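Local coordinates for 2,3-dihydroxy-2,3-dihydrophenylpropionate dehydrogenase (Pseudomonas sp. MC1, PDB 5XTF), which oxidises cis-naphthalene dihydrodiol to 1,2-dihydroxynaphthalene with NAD(+), as a tetrameric short-chain dehydrogenase/reductase of aromatic hydrocarbon catabolism, at residues Q23-I28 / F95-C100. Numbering follows the deposited sequence.
Sequences QQVVSI and FGHLDC
Val-26 and Cys-100 form a parallel bridge in which Val-25 O accepts from both Cys-100 N (3.1 Å) and Asp-99 N (2.9 Å), while Cys-100 O accepts a hydrogen bond from Ser-27 N. Where the loop 96-99 leads into this pairing, two side chains, those of Asp-99 and His-97, extend the bonding to the backbone of 23-25. Asp-99 OD2 receives Val-25 N at 2.8 Å, on its anti side. His-97 NE2 donates in its ring plane to Gln-23 O (3.0 Å), with a weak second bond to Asp-99 OD2. The His-97 chi1 of 65°, with CG between backbone N and carbonyl carbon, brings the ring edge to Gln-23 O and one face to Val-25. There CG2 of Val-25 makes a CH-pi contact 4.2 Å from the centroid and also meets Phe-95 CB, whereas CG1 turns to His-97 O and Leu-98 CD1. The bent chain of Gln-24 lays its amide across the Asp-99 carboxylate; their acceptor oxygens tolerate each other probably because Arg-256 bonds Gln-24 OE1 and forms a salt bridge with Asp-99 OD1. The contact joins the first and fourth strands of the parallel Rossmann sheet, at the end away from the topological switch point. Strand 49-54 flanks 25-28 on its other edge, Leu-98 packs between helices 81-95 and 118-150, and Val-26 faces helix 34-46.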
loop_
_atom_site.group_PDB
_atom_site.type_symbol
_atom_site.label_atom_id
_atom_site.label_comp_id
_atom_site.label_asym_id
_atom_site.label_seq_id
_atom_site.Cartn_x
_atom_site.Cartn_y
_atom_site.Cartn_z
ATOM N N GLN B 23 12.431 -34.894 5.403
ATOM C CA GLN B 23 13.679 -34.155 5.223
ATOM C C GLN B 23 13.516 -32.964 4.283
ATOM O O GLN B 23 13.199 -33.137 3.103
ATOM C CB GLN B 23 14.754 -35.082 4.684
ATOM C CG GLN B 23 16.098 -34.405 4.651
ATOM C CD GLN B 23 16.421 -33.753 5.989
ATOM O OE1 GLN B 23 16.455 -32.524 6.094
ATOM N NE2 GLN B 23 16.660 -34.575 7.022
ATOM N N GLN B 24 13.750 -31.757 4.794
ATOM C CA GLN B 24 13.629 -30.549 3.984
ATOM C C GLN B 24 15.003 -30.052 3.565
ATOM O O GLN B 24 15.994 -30.238 4.274
ATOM C CB GLN B 24 12.893 -29.427 4.720
ATOM C CG GLN B 24 11.469 -29.766 5.109
ATOM C CD GLN B 24 10.598 -30.040 3.911
ATOM O OE1 GLN B 24 10.186 -29.112 3.223
ATOM N NE2 GLN B 24 10.310 -31.318 3.651
ATOM N N VAL B 25 15.036 -29.396 2.403
ATOM C CA VAL B 25 16.257 -28.930 1.757
ATOM C C VAL B 25 16.038 -27.499 1.285
ATOM O O VAL B 25 15.045 -27.217 0.604
ATOM C CB VAL B 25 16.631 -29.825 0.564
ATOM C CG1 VAL B 25 17.753 -29.198 -0.223
ATOM C CG2 VAL B 25 16.987 -31.230 1.041
ATOM N N VAL B 26 16.968 -26.604 1.623
ATOM C CA VAL B 26 16.871 -25.195 1.254
ATOM C C VAL B 26 18.148 -24.765 0.546
ATOM O O VAL B 26 19.247 -25.192 0.914
ATOM C CB VAL B 26 16.609 -24.292 2.478
ATOM C CG1 VAL B 26 17.743 -24.396 3.489
ATOM C CG2 VAL B 26 16.408 -22.837 2.045
ATOM N N SER B 27 18.007 -23.887 -0.445
ATOM C CA SER B 27 19.143 -23.356 -1.177
ATOM C C SER B 27 19.142 -21.832 -1.111
ATOM O O SER B 27 18.137 -21.203 -1.441
ATOM C CB SER B 27 19.090 -23.824 -2.621
ATOM O OG SER B 27 20.229 -23.347 -3.285
ATOM N N ILE B 28 20.280 -21.245 -0.737
ATOM C CA ILE B 28 20.387 -19.843 -0.324
ATOM C C ILE B 28 21.457 -19.142 -1.163
ATOM O O ILE B 28 22.623 -19.536 -1.112
ATOM C CB ILE B 28 20.745 -19.754 1.174
ATOM C CG1 ILE B 28 19.757 -20.583 2.005
ATOM C CG2 ILE B 28 20.848 -18.303 1.646
ATOM C CD1 ILE B 28 20.172 -20.824 3.451
ATOM N N PHE B 95 21.442 -33.809 -2.387
ATOM C CA PHE B 95 20.339 -34.003 -1.454
ATOM C C PHE B 95 19.076 -34.595 -2.068
ATOM O O PHE B 95 18.154 -34.935 -1.318
ATOM C CB PHE B 95 19.980 -32.674 -0.764
ATOM C CG PHE B 95 21.101 -32.100 0.070
ATOM C CD1 PHE B 95 21.645 -32.826 1.126
ATOM C CD2 PHE B 95 21.600 -30.830 -0.196
ATOM C CE1 PHE B 95 22.682 -32.297 1.896
ATOM C CE2 PHE B 95 22.622 -30.291 0.567
ATOM C CZ PHE B 95 23.173 -31.022 1.611
ATOM N N GLY B 96 18.985 -34.726 -3.385
ATOM C CA GLY B 96 17.862 -35.440 -3.976
ATOM C C GLY B 96 16.689 -34.615 -4.445
ATOM O O GLY B 96 16.116 -34.899 -5.500
ATOM N N HIS B 97 16.321 -33.592 -3.683
ATOM C CA HIS B 97 15.198 -32.724 -4.025
ATOM C C HIS B 97 15.497 -31.331 -3.477
ATOM O O HIS B 97 16.512 -31.107 -2.812
ATOM C CB HIS B 97 13.881 -33.280 -3.461
ATOM C CG HIS B 97 13.841 -33.294 -1.965
ATOM N ND1 HIS B 97 14.348 -34.334 -1.217
ATOM C CD2 HIS B 97 13.408 -32.367 -1.075
ATOM C CE1 HIS B 97 14.210 -34.058 0.068
ATOM N NE2 HIS B 97 13.646 -32.869 0.184
ATOM N N LEU B 98 14.614 -30.380 -3.771
ATOM C CA LEU B 98 14.753 -29.018 -3.271
ATOM C C LEU B 98 13.388 -28.565 -2.778
ATOM O O LEU B 98 12.414 -28.618 -3.535
ATOM C CB LEU B 98 15.283 -28.074 -4.356
ATOM C CG LEU B 98 15.369 -26.582 -3.986
ATOM C CD1 LEU B 98 16.442 -26.318 -2.921
ATOM C CD2 LEU B 98 15.649 -25.758 -5.201
ATOM N N ASP B 99 13.308 -28.129 -1.518
ATOM C CA ASP B 99 12.033 -27.663 -0.976
ATOM C C ASP B 99 11.866 -26.148 -0.989
ATOM O O ASP B 99 10.742 -25.670 -1.137
ATOM C CB ASP B 99 11.835 -28.163 0.460
ATOM C CG ASP B 99 11.794 -29.675 0.545
ATOM O OD1 ASP B 99 10.726 -30.254 0.241
ATOM O OD2 ASP B 99 12.832 -30.285 0.910
ATOM N N CYS B 100 12.934 -25.376 -0.820
ATOM C CA CYS B 100 12.806 -23.933 -0.702
ATOM C C CYS B 100 13.994 -23.275 -1.377
ATOM O O CYS B 100 15.125 -23.744 -1.240
ATOM C CB CYS B 100 12.727 -23.498 0.770
ATOM S SG CYS B 100 12.429 -21.703 1.019
HETATM O O HOH W 1 9.945 -32.561 0.584
#